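Local coordinates for protein hypothetical NUDIX hydrolase (Listeria monocytogenes, PDB 3SON) that probably hydrolyses nucleoside diphosphate-linked substrates as a member of the NUDIX family, with a calcium ion bound in its NUDIX motif region, at residues 12-15 with 20-23; 32-37 with 108-113; 39-44 with 50-55; 123-126 with 130-133; 138-141 with 145-148. All blocks are in the same frame, centred on the assembly; numbering follows the deposited sequence.

Interaction 1. Residues 12-15 with 20-23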
# COMPACT_ATOMS: atom_id res chain seq x y z
N PRO A 12 -12.05 -11.10 -7.32
CA PRO A 12 -12.64 -12.22 -8.12
C PRO A 12 -12.05 -12.23 -9.53
O PRO A 12 -11.69 -11.16 -10.06
CB PRO A 12 -14.12 -11.82 -8.22
CG PRO A 12 -14.29 -10.67 -7.28
CD PRO A 12 -12.98 -9.96 -7.26
N PHE A 13 -11.89 -13.42 -10.13
CA PHE A 13 -11.47 -13.49 -11.54
C PHE A 13 -12.10 -14.69 -12.25
O PHE A 13 -12.55 -15.64 -11.60
CB PHE A 13 -9.94 -13.55 -11.70
CG PHE A 13 -9.34 -14.81 -11.19
CD1 PHE A 13 -9.00 -14.94 -9.85
CD2 PHE A 13 -9.14 -15.91 -12.05
CE1 PHE A 13 -8.45 -16.09 -9.38
CE2 PHE A 13 -8.57 -17.07 -11.58
CZ PHE A 13 -8.25 -17.20 -10.26
N ILE A 14 -12.15 -14.62 -13.59
CA ILE A 14 -12.69 -15.72 -14.41
C ILE A 14 -11.77 -15.92 -15.58
O ILE A 14 -11.19 -14.95 -16.08
CB ILE A 14 -14.11 -15.47 -14.95
CG1 ILE A 14 -14.19 -14.12 -15.67
CG2 ILE A 14 -15.15 -15.50 -13.84
CD1 ILE A 14 -15.57 -13.80 -16.24
N LYS A 15 -11.58 -17.18 -15.97
CA LYS A 15 -10.89 -17.52 -17.21
C LYS A 15 -11.87 -17.57 -18.38
O LYS A 15 -12.81 -18.35 -18.37
CB LYS A 15 -10.23 -18.89 -17.09
CG LYS A 15 -9.22 -19.17 -18.21
CD LYS A 15 -8.73 -20.63 -18.25
CE LYS A 15 -7.31 -20.74 -18.77
NZ LYS A 15 -7.03 -19.84 -19.92
N TYR A 20 -8.13 -13.45 -19.24
CA TYR A 20 -8.72 -13.46 -17.93
C TYR A 20 -9.46 -12.17 -17.77
O TYR A 20 -9.08 -11.12 -18.34
CB TYR A 20 -7.65 -13.54 -16.85
CG TYR A 20 -6.98 -14.89 -16.79
CD1 TYR A 20 -7.55 -15.91 -16.05
CD2 TYR A 20 -5.78 -15.13 -17.44
CE1 TYR A 20 -6.95 -17.16 -15.97
CE2 TYR A 20 -5.18 -16.38 -17.39
CZ TYR A 20 -5.78 -17.39 -16.63
OH TYR A 20 -5.22 -18.65 -16.54
N GLN A 21 -10.57 -12.25 -17.04
CA GLN A 21 -11.31 -11.09 -16.63
C GLN A 21 -11.35 -10.98 -15.10
O GLN A 21 -11.29 -11.99 -14.38
CB GLN A 21 -12.69 -11.10 -17.24
CG GLN A 21 -12.63 -10.98 -18.77
CD GLN A 21 -13.92 -10.48 -19.37
OE1 GLN A 21 -14.99 -10.80 -18.90
NE2 GLN A 21 -13.81 -9.66 -20.42
N PHE A 22 -11.57 -9.76 -14.63
CA PHE A 22 -11.49 -9.44 -13.23
C PHE A 22 -12.78 -8.74 -12.82
O PHE A 22 -13.36 -7.93 -13.59
CB PHE A 22 -10.27 -8.54 -12.99
CG PHE A 22 -8.98 -9.18 -13.42
CD1 PHE A 22 -8.36 -10.07 -12.57
CD2 PHE A 22 -8.44 -8.96 -14.67
CE1 PHE A 22 -7.22 -10.73 -12.94
CE2 PHE A 22 -7.26 -9.58 -15.04
CZ PHE A 22 -6.68 -10.50 -14.20
N GLY A 23 -13.25 -9.10 -11.65
CA GLY A 23 -14.51 -8.68 -11.16
C GLY A 23 -14.39 -7.43 -10.26
O GLY A 23 -13.67 -7.43 -9.27
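Different first torsions bring Lys15 and Tyr20 into contact: Lys15 sets CG anti to its backbone N (chi1 -166°), while Tyr20 sets CG beside its own N (chi1 -71°). Their strands form an antiparallel beta hairpin, part of the mixed sheet of the NUDIX fold, and the hairpin illustrates how the two faces of a sheet can be furnished differently. Lys15 and Tyr20 form a non-hydrogen-bonded pair, with the aliphatic part of the lysine meeting the phenol ring obliquely. Lys15 CG lies 3.8 Å from Tyr20 CE1, and farther out Lys15 CE comes within 3.7 Å of Tyr20 OH.

On the same face, Phe13 and Phe22 make the next non-hydrogen-bonded pair. The phenyl group of Phe13 stands between its own N and carbonyl carbon (chi1 67°), with CB turned to Phe22, 3.9 Å from Phe22 CD1. These aromatic side chains turn toward helix 128-142, with Leu141 touching Phe13 and Tyr20, and Leu134 touching Phe22.

The other face carries Ile14 and Gln21, the hydrogen-bonded pair. Two backbone bonds join them, Ile14 N to Gln21 O and Gln21 N to Ile14 O, both 2.9 Å long. On this face Ile14 CG1 packs 3.7 Å from Gln21 CB, and Trp115 of strand 110-116 touches both side chains. At the Pro12 end Gly23 N donates to Pro12 O at 3.0 Å. Gly23 O, buried here without a hydrogen-bonding partner in the model, lies 3.3 Å from Pro12 CD.

Interaction 2. Residues 32-37 with 108-113. With CA (calcium ion), chain C.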
# COMPACT_ATOMS: atom_id res chain seq x y z
N VAL A 32 -17.95 4.62 -6.85
CA VAL A 32 -16.71 4.05 -6.38
C VAL A 32 -16.68 2.58 -6.80
O VAL A 32 -17.63 1.91 -6.60
CB VAL A 32 -16.66 4.12 -4.80
CG1 VAL A 32 -15.67 3.14 -4.21
CG2 VAL A 32 -16.36 5.52 -4.32
N TRP A 33 -15.55 2.13 -7.38
CA TRP A 33 -15.39 0.75 -7.82
C TRP A 33 -14.36 0.16 -6.88
O TRP A 33 -13.36 0.83 -6.53
CB TRP A 33 -14.84 0.71 -9.23
CG TRP A 33 -15.79 1.07 -10.30
CD1 TRP A 33 -16.01 2.33 -10.85
CD2 TRP A 33 -16.74 0.19 -10.93
NE1 TRP A 33 -16.98 2.26 -11.79
CE2 TRP A 33 -17.48 1.02 -11.87
CE3 TRP A 33 -17.08 -1.15 -10.81
CZ2 TRP A 33 -18.49 0.50 -12.68
CZ3 TRP A 33 -18.08 -1.67 -11.64
CH2 TRP A 33 -18.78 -0.84 -12.56
N GLN A 34 -14.63 -1.03 -6.38
CA GLN A 34 -13.74 -1.71 -5.43
C GLN A 34 -13.82 -3.24 -5.55
O GLN A 34 -14.67 -3.83 -6.26
CB GLN A 34 -14.10 -1.33 -3.95
CG GLN A 34 -15.53 -1.78 -3.55
CD GLN A 34 -16.07 -1.23 -2.23
OE1 GLN A 34 -17.28 -1.40 -1.96
NE2 GLN A 34 -15.19 -0.69 -1.36
N PHE A 35 -12.92 -3.89 -4.83
CA PHE A 35 -12.94 -5.33 -4.67
C PHE A 35 -13.70 -5.73 -3.38
O PHE A 35 -14.28 -4.86 -2.73
CB PHE A 35 -11.51 -5.89 -4.68
CG PHE A 35 -10.78 -5.70 -6.00
CD1 PHE A 35 -11.30 -6.17 -7.17
CD2 PHE A 35 -9.48 -5.14 -6.04
CE1 PHE A 35 -10.58 -6.03 -8.38
CE2 PHE A 35 -8.79 -4.94 -7.23
CZ PHE A 35 -9.33 -5.39 -8.41
N VAL A 36 -13.81 -7.03 -3.15
CA VAL A 36 -14.36 -7.57 -1.92
C VAL A 36 -13.45 -7.08 -0.79
O VAL A 36 -12.22 -7.14 -0.89
CB VAL A 36 -14.45 -9.11 -1.98
CG1 VAL A 36 -14.71 -9.75 -0.60
CG2 VAL A 36 -15.48 -9.56 -2.95
N ALA A 37 -14.02 -6.56 0.29
CA ALA A 37 -13.16 -6.03 1.39
C ALA A 37 -13.87 -6.22 2.71
O ALA A 37 -15.11 -6.10 2.79
CB ALA A 37 -12.84 -4.55 1.18
N LEU A 108 -26.78 -5.53 -0.83
CA LEU A 108 -27.24 -4.18 -1.09
C LEU A 108 -26.11 -3.09 -1.16
O LEU A 108 -26.34 -1.97 -1.62
CB LEU A 108 -28.29 -3.75 -0.07
CG LEU A 108 -29.53 -4.63 0.09
CD1 LEU A 108 -30.54 -4.03 1.07
CD2 LEU A 108 -30.18 -4.87 -1.27
N GLU A 109 -24.92 -3.41 -0.69
CA GLU A 109 -23.79 -2.47 -0.69
C GLU A 109 -23.33 -2.11 -2.12
O GLU A 109 -22.73 -1.07 -2.28
CB GLU A 109 -22.60 -3.09 0.06
CG GLU A 109 -21.59 -2.04 0.52
CD GLU A 109 -20.62 -2.57 1.57
OE1 GLU A 109 -21.08 -2.94 2.68
OE2 GLU A 109 -19.40 -2.59 1.29
N HIS A 110 -23.65 -2.96 -3.10
CA HIS A 110 -23.21 -2.85 -4.48
C HIS A 110 -24.29 -2.83 -5.52
O HIS A 110 -25.37 -3.47 -5.36
CB HIS A 110 -22.18 -3.99 -4.80
CG HIS A 110 -20.97 -3.95 -3.92
ND1 HIS A 110 -20.71 -4.91 -3.04
CD2 HIS A 110 -19.98 -3.01 -3.76
CE1 HIS A 110 -19.63 -4.60 -2.34
NE2 HIS A 110 -19.18 -3.44 -2.77
N SER A 111 -24.03 -2.11 -6.62
CA SER A 111 -24.99 -1.94 -7.73
C SER A 111 -24.66 -2.74 -8.98
O SER A 111 -25.48 -2.86 -9.85
CB SER A 111 -25.09 -0.48 -8.13
OG SER A 111 -23.90 0.06 -8.66
N GLU A 112 -23.47 -3.26 -9.04
CA GLU A 112 -23.01 -3.94 -10.22
C GLU A 112 -21.72 -4.69 -9.89
O GLU A 112 -20.86 -4.17 -9.18
CB GLU A 112 -22.80 -2.91 -11.38
CG GLU A 112 -22.04 -3.46 -12.59
CD GLU A 112 -21.95 -2.54 -13.74
OE1 GLU A 112 -22.51 -1.42 -13.70
OE2 GLU A 112 -21.35 -2.95 -14.78
N LEU A 113 -21.60 -5.91 -10.44
CA LEU A 113 -20.33 -6.61 -10.59
C LEU A 113 -20.04 -6.51 -12.11
O LEU A 113 -20.92 -6.84 -12.93
CB LEU A 113 -20.45 -8.08 -10.26
CG LEU A 113 -19.22 -9.03 -10.48
CD1 LEU A 113 -18.07 -8.66 -9.58
CD2 LEU A 113 -19.54 -10.53 -10.37
CA CA C . -17.29 -6.49 3.46
O HOH W 1 -16.55 -3.63 1.19
O HOH W 2 -18.85 -7.18 4.76
O HOH W 3 -16.59 -4.21 4.66
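Gln34 and His110 meet at about a right angle, the amide plane turned 76° from the imidazole plane. His110 uses NE2 to donate to Gln34 OE1 at 2.9 Å; the oxygen lies close to the ring plane, while the donor is tilted from the plane of the amide. Gln34 can reach across because its first torsion (chi1 63°) places CG between N and the carbonyl carbon, and the rest of the chain is extended. The same oxygen also accepts from Arg27 NH1, so two donors grip it. Trp33 and Glu112 also meet at a ring edge, planes again steeply inclined, but without a hydrogen bond: Glu112 CD is 3.8 Å from Trp33 CH2, and Arg114 is its ionic partner. One water lies between Glu109 OE2, at 3.0 Å, and Ala37 O, at 3.3 Å; Glu109 is itself paired with Arg27. Ala37 O binds the calcium ion at 2.3 Å, and Glu53 and Glu57 of helix 46-58 complete the protein share of the site. Strand 33-39 and the start of strand 110-116 thus face each other across strand 20-27, where His110 rests on Leu25, while Val36 and His110 also touch helix 46-58.

Interaction 3. Residues 39-44 with 50-55. With CA (calcium ion), chain C.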
# COMPACT_ATOMS: atom_id res chain seq x y z
N GLY A 39 -13.14 -6.59 7.40
CA GLY A 39 -12.23 -6.73 8.51
C GLY A 39 -12.37 -8.05 9.27
O GLY A 39 -13.43 -8.72 9.23
N GLY A 40 -11.29 -8.43 9.94
CA GLY A 40 -11.27 -9.59 10.77
C GLY A 40 -12.24 -9.43 11.89
O GLY A 40 -12.36 -8.33 12.47
N GLU A 41 -12.95 -10.52 12.20
CA GLU A 41 -13.83 -10.57 13.38
C GLU A 41 -13.43 -11.67 14.33
O GLU A 41 -12.86 -12.68 13.91
CB GLU A 41 -15.28 -10.77 12.94
CG GLU A 41 -15.81 -9.60 12.14
CD GLU A 41 -17.24 -9.82 11.66
OE1 GLU A 41 -17.89 -10.74 12.16
OE2 GLU A 41 -17.68 -9.09 10.74
N ASP A 42 -13.72 -11.47 15.62
CA ASP A 42 -13.56 -12.51 16.67
C ASP A 42 -12.15 -13.12 16.72
O ASP A 42 -11.16 -12.41 16.94
CB ASP A 42 -14.61 -13.60 16.49
CG ASP A 42 -16.03 -13.05 16.49
OD1 ASP A 42 -16.28 -12.02 17.13
OD2 ASP A 42 -16.90 -13.69 15.85
N GLU A 43 -12.05 -14.44 16.52
CA GLU A 43 -10.78 -15.13 16.53
C GLU A 43 -10.40 -15.67 15.15
O GLU A 43 -9.63 -16.61 15.05
CB GLU A 43 -10.78 -16.28 17.56
N GLU A 44 -10.88 -15.00 14.08
CA GLU A 44 -10.68 -15.48 12.71
C GLU A 44 -9.19 -15.57 12.21
O GLU A 44 -8.37 -14.67 12.44
CB GLU A 44 -11.49 -14.58 11.73
CG GLU A 44 -12.98 -14.82 11.84
CD GLU A 44 -13.75 -14.07 10.77
OE1 GLU A 44 -13.36 -12.93 10.43
OE2 GLU A 44 -14.76 -14.63 10.32
N ALA A 50 -11.26 -13.79 4.75
CA ALA A 50 -11.35 -13.67 3.25
C ALA A 50 -12.52 -14.51 2.74
O ALA A 50 -13.31 -14.02 1.95
CB ALA A 50 -10.02 -14.11 2.61
N LYS A 51 -12.64 -15.76 3.25
CA LYS A 51 -13.74 -16.66 2.83
C LYS A 51 -15.10 -16.04 3.18
O LYS A 51 -16.02 -15.99 2.35
CB LYS A 51 -13.63 -18.06 3.48
CG LYS A 51 -14.53 -19.10 2.83
CD LYS A 51 -14.36 -20.47 3.48
CE LYS A 51 -15.22 -21.56 2.83
NZ LYS A 51 -15.18 -22.85 3.60
N ARG A 52 -15.23 -15.66 4.44
CA ARG A 52 -16.50 -15.10 4.95
C ARG A 52 -16.94 -13.90 4.15
O ARG A 52 -18.13 -13.83 3.77
CB ARG A 52 -16.39 -14.73 6.43
CG ARG A 52 -17.75 -14.24 7.02
CD ARG A 52 -17.67 -13.85 8.52
NE ARG A 52 -16.45 -13.11 8.84
CZ ARG A 52 -16.24 -11.84 8.51
NH1 ARG A 52 -17.20 -11.12 7.90
NH2 ARG A 52 -15.06 -11.27 8.79
N GLU A 53 -16.00 -12.98 3.89
CA GLU A 53 -16.33 -11.71 3.21
C GLU A 53 -16.73 -11.99 1.78
O GLU A 53 -17.61 -11.31 1.22
CB GLU A 53 -15.16 -10.74 3.27
CG GLU A 53 -14.93 -10.23 4.66
CD GLU A 53 -16.01 -9.21 5.13
OE1 GLU A 53 -16.66 -8.59 4.27
OE2 GLU A 53 -16.13 -9.00 6.37
N SER A 54 -16.03 -12.93 1.15
CA SER A 54 -16.33 -13.35 -0.19
C SER A 54 -17.73 -13.95 -0.25
O SER A 54 -18.50 -13.63 -1.16
CB SER A 54 -15.27 -14.36 -0.69
OG SER A 54 -14.03 -13.67 -0.77
N ILE A 55 -18.06 -14.84 0.67
CA ILE A 55 -19.43 -15.38 0.76
C ILE A 55 -20.50 -14.28 1.03
O ILE A 55 -21.55 -14.30 0.42
CB ILE A 55 -19.54 -16.45 1.86
CG1 ILE A 55 -18.68 -17.69 1.54
CG2 ILE A 55 -21.01 -16.79 2.04
CD1 ILE A 55 -18.38 -18.58 2.75
CA CA C . -17.29 -6.49 3.46
O HOH W 2 -18.85 -7.18 4.76
O HOH W 3 -16.59 -4.21 4.66
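Arg52 reaches out from helix 46-58 to Glu44, Glu41 and Gly39 in the loop before it. From CB the chain runs straight, CG anti to the backbone N (chi1 -175°), and then bends at chi3 (41°), which turns the guanidinium into the loop. Arg52 CD is the first atom to touch, 3.5 Å from Glu44 OE2. Arg52 NE donates to Glu44 OE2 at 2.7 Å, and Arg52 NH2 donates to Glu44 OE1 at 2.9 Å. The two groups are nearly coplanar, and each carboxylate oxygen presents its syn lone pair, a side-on bidentate salt bridge. NH2 also makes a weak bond to Gly39 O. The Glu41 carboxylate is stacked over one face of the guanidinium, offset toward the rim, with Glu41 CD 3.7 Å above the plane; Glu41 OE2 and NH1 attract by charge alone. Arg52 NH1, at the tip, bonds Glu53 OE2 at 2.8 Å and is also paired with Glu56.

Glu44 OE1 has further donors: Glu41 N, from above the carboxylate plane at 3.0 Å, across the type II' turn, and Thr49 OG1. This arrangement belongs to the NUDIX box, the loop-helix element whose pattern runs through Glu44, Arg52, Glu53, Glu56 and Glu57. Glu53 OE1 binds the calcium ion at 2.3 Å, with Ala37 and Glu57 as the other protein ligands. Chemically, one arginine gathers several carboxylates and probably offsets part of the negative charge collected around the metal, and its bond to Glu53 OE2 would help to orient the glutamate that gives its other oxygen to calcium.

Interaction 4. Residues 123-126 with 130-133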
# COMPACT_ATOMS: atom_id res chain seq x y z
N GLN A 123 -8.05 1.15 -14.65
CA GLN A 123 -8.71 2.42 -14.88
C GLN A 123 -9.87 2.72 -13.90
O GLN A 123 -10.11 3.89 -13.52
CB GLN A 123 -9.22 2.49 -16.34
CG GLN A 123 -8.12 2.67 -17.36
CD GLN A 123 -7.38 3.96 -17.14
OE1 GLN A 123 -7.99 5.03 -17.13
NE2 GLN A 123 -6.06 3.88 -16.91
N LEU A 124 -10.57 1.67 -13.47
CA LEU A 124 -11.70 1.78 -12.52
C LEU A 124 -11.23 2.02 -11.10
O LEU A 124 -11.89 2.70 -10.33
CB LEU A 124 -12.56 0.49 -12.57
CG LEU A 124 -13.48 0.25 -13.79
CD1 LEU A 124 -14.23 -1.07 -13.80
CD2 LEU A 124 -14.42 1.41 -14.05
N LEU A 125 -10.12 1.37 -10.72
CA LEU A 125 -9.59 1.44 -9.34
C LEU A 125 -9.06 2.82 -8.84
O LEU A 125 -8.52 3.60 -9.64
CB LEU A 125 -8.50 0.37 -9.23
CG LEU A 125 -9.06 -1.06 -9.33
CD1 LEU A 125 -7.91 -2.08 -9.38
CD2 LEU A 125 -10.01 -1.37 -8.17
N GLU A 126 -9.19 3.07 -7.53
CA GLU A 126 -8.63 4.28 -6.94
C GLU A 126 -7.31 4.10 -6.17
O GLU A 126 -6.45 4.93 -6.31
CB GLU A 126 -9.66 5.06 -6.07
CG GLU A 126 -10.57 4.21 -5.22
CD GLU A 126 -11.63 5.01 -4.42
OE1 GLU A 126 -11.78 6.23 -4.59
OE2 GLU A 126 -12.28 4.38 -3.57
N ASN A 130 -4.72 -1.68 -4.26
CA ASN A 130 -5.53 -2.55 -5.12
C ASN A 130 -4.96 -2.82 -6.53
O ASN A 130 -4.97 -3.97 -7.01
CB ASN A 130 -6.90 -1.93 -5.29
CG ASN A 130 -7.63 -1.70 -3.99
OD1 ASN A 130 -7.12 -1.90 -2.83
ND2 ASN A 130 -8.87 -1.24 -4.16
N LYS A 131 -4.39 -1.79 -7.13
CA LYS A 131 -3.72 -1.87 -8.37
C LYS A 131 -2.52 -2.79 -8.27
O LYS A 131 -2.25 -3.58 -9.21
CB LYS A 131 -3.32 -0.47 -8.80
CG LYS A 131 -4.55 0.41 -9.02
CD LYS A 131 -4.13 1.72 -9.65
CE LYS A 131 -5.30 2.68 -9.76
NZ LYS A 131 -4.88 4.02 -10.27
N THR A 132 -1.77 -2.66 -7.16
CA THR A 132 -0.61 -3.50 -6.93
C THR A 132 -1.00 -4.97 -6.79
O THR A 132 -0.39 -5.83 -7.46
CB THR A 132 0.21 -3.04 -5.74
OG1 THR A 132 0.73 -1.73 -6.04
CG2 THR A 132 1.41 -4.03 -5.46
N ALA A 133 -2.01 -5.26 -5.97
CA ALA A 133 -2.55 -6.63 -5.84
C ALA A 133 -3.03 -7.22 -7.21
O ALA A 133 -2.73 -8.41 -7.60
CB ALA A 133 -3.67 -6.67 -4.76
O HOH W 4 -6.86 4.49 -12.08
O HOH W 5 -4.07 4.79 -7.52
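Leu125 and Lys131 touch through CB and CG, and each has its CG beside the backbone N and anti to the carbonyl carbon. Leu125 CB faces helix 128-142 and rests 4.0 Å from Lys131 CG. Beyond it, chi1 of -67° with an extended chi2 lays the two methyl groups on Asn130: Leu125 CD1 approaches the backbone of the helix, 4.2 Å from Asn130 C, while CD2 comes equally near Asn130 ND2. The amide of Asn130 crosses the leucine obliquely.

Lys131 starts from a similar first torsion (chi1 -63°) but is extended all the way to NZ, and its methylenes pass Leu125 from CB to the carbonyl oxygen. Lys131 CE lies 3.4 Å from Leu125 O. The ammonium group makes no direct hydrogen bond to the loop; it is linked to it through two waters, donating to each. One, 2.7 Å from Lys131 NZ, lies between NZ and Leu125 O, and the other, 3.0 Å from Lys131 NZ, lies between NZ and Glu126 O. Two consecutive carbonyls are thereby tied to one lysine.

The pair forms the corner of a helix-loop-helix connection. Helix 118-124 ends just before Leu125, the first residue to leave helical geometry, and after a short link helix 128-142 begins, the last helix of the NUDIX fold in this chain. On the sheet side, Leu125 and Asn130 both pack on Phe35 of strand 33-39, and Asn130 and Ala133 reach Leu9 of strand 7-15. Thr132 hydrogen-bonds through OG1 to Asp128 O, and its side chain packs against Pro76 of the second subunit.

Interaction 5. Residues 138-141 with 145-148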
# COMPACT_ATOMS: atom_id res chain seq x y z
N ASN A 138 -2.41 -10.76 -11.99
CA ASN A 138 -2.39 -10.84 -13.38
C ASN A 138 -1.10 -11.52 -13.88
O ASN A 138 -1.13 -12.45 -14.70
CB ASN A 138 -2.57 -9.47 -14.02
CG ASN A 138 -2.72 -9.56 -15.51
OD1 ASN A 138 -3.60 -10.30 -16.01
ND2 ASN A 138 -1.84 -8.87 -16.24
N GLU A 139 0.04 -11.14 -13.30
CA GLU A 139 1.31 -11.83 -13.63
C GLU A 139 1.28 -13.30 -13.26
O GLU A 139 1.71 -14.16 -14.05
CB GLU A 139 2.51 -11.12 -12.96
CG GLU A 139 2.78 -9.74 -13.50
CD GLU A 139 3.02 -9.75 -14.99
OE1 GLU A 139 3.96 -10.45 -15.45
OE2 GLU A 139 2.26 -9.07 -15.70
N ARG A 140 0.75 -13.61 -12.08
CA ARG A 140 0.59 -15.00 -11.66
C ARG A 140 -0.34 -15.81 -12.55
O ARG A 140 0.01 -16.90 -12.93
CB ARG A 140 0.17 -15.07 -10.24
CG ARG A 140 1.22 -14.69 -9.23
CD ARG A 140 0.62 -14.89 -7.86
NE ARG A 140 1.55 -14.58 -6.79
CZ ARG A 140 2.45 -15.42 -6.31
NH1 ARG A 140 2.58 -16.66 -6.83
NH2 ARG A 140 3.26 -15.01 -5.34
N LEU A 141 -1.46 -15.26 -12.98
CA LEU A 141 -2.32 -16.00 -13.89
C LEU A 141 -1.53 -16.29 -15.17
O LEU A 141 -1.37 -17.44 -15.54
CB LEU A 141 -3.60 -15.24 -14.19
CG LEU A 141 -4.56 -15.18 -12.99
CD1 LEU A 141 -5.78 -14.22 -13.24
CD2 LEU A 141 -5.01 -16.60 -12.66
N ASP A 145 1.16 -19.47 -12.03
CA ASP A 145 1.97 -19.48 -10.80
C ASP A 145 1.17 -18.99 -9.62
O ASP A 145 1.38 -17.89 -9.15
CB ASP A 145 3.14 -18.54 -11.02
CG ASP A 145 4.16 -18.64 -9.91
OD1 ASP A 145 4.10 -19.64 -9.10
OD2 ASP A 145 5.05 -17.77 -9.89
N MSE A 146 0.21 -19.79 -9.18
CA MSE A 146 -0.76 -19.34 -8.17
C MSE A 146 -0.39 -20.11 -6.90
O MSE A 146 0.42 -21.07 -6.96
CB MSE A 146 -2.21 -19.48 -8.74
CG MSE A 146 -2.61 -18.43 -9.93
SE MSE A 146 -2.87 -16.71 -9.21
CE MSE A 146 -4.77 -16.83 -8.72
N LYS A 147 -0.82 -19.61 -5.74
CA LYS A 147 -0.69 -20.36 -4.48
C LYS A 147 -2.02 -20.38 -3.74
O LYS A 147 -2.61 -19.34 -3.47
CB LYS A 147 0.47 -19.88 -3.60
CG LYS A 147 0.68 -18.39 -3.53
CD LYS A 147 1.91 -17.97 -2.69
CE LYS A 147 1.62 -16.59 -2.06
NZ LYS A 147 2.79 -15.91 -1.43
N ALA A 148 -2.54 -21.56 -3.43
CA ALA A 148 -3.89 -21.65 -2.82
C ALA A 148 -3.91 -21.25 -1.32
O ALA A 148 -2.99 -21.59 -0.56
CB ALA A 148 -4.49 -23.03 -3.02
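The chain folds back on the end of helix 128-142 so that Asp145 N, five residues on, donates to Arg140 O at 3.0 Å. Arg140 returns the favour through its side chain. Extended from CG to NE, it runs beside the backbone of Asp145 and donates from NH1 to Asp145 O at 2.9 Å; the oxygen is in the guanidinium plane, whereas the nitrogen stands above the carbonyl plane. The aliphatic stem of Arg140 meets Met146, a selenomethionine, whose SE lies 3.6 Å from Arg140 CB. Bends at chi2 (-73°) and chi3 (-87°) curl that side chain toward Leu141, bringing its CE 4.0 Å from Leu141 CD2. Over one face of the guanidinium passes the Lys147 chain, and Lys147 NZ is 4.0 Å from Arg140 NH2. The closeness is probably eased because both pair with Asp70, each using a different carboxylate oxygen, while Arg140 NE is paired with Glu136. Asp145 OD2 is hydrogen-bonded to Tyr86 OH of the second subunit. The tail thus lies between helix 128-142 and strand 66-76, Lys147 sharing a backbone bond with Ser68, while Leu141 and Met146 pack on Phe13 of strand 7-15.

Interaction 1 comes first along the chain, joining neighbouring strands 7-15 and 20-27 of the mixed sheet. Interaction 2 follows and, by linking strands 33-39 and 110-116, closes a long loop within which interaction 3 is nested; their centres lie about 17 Å apart, yet both reach the same calcium ion. Interactions 4 and 5 come last, about 17 Å apart between centres along helix 128-142, and both touch the second subunit. Interaction 5 packs on the hairpin of interaction 1, and interaction 4 on strand 33-39 of interaction 2. Interactions 1 and 3, with centres about 22 Å apart, place the hairpin end and the metal-binding loop-helix at different parts of one compact fold.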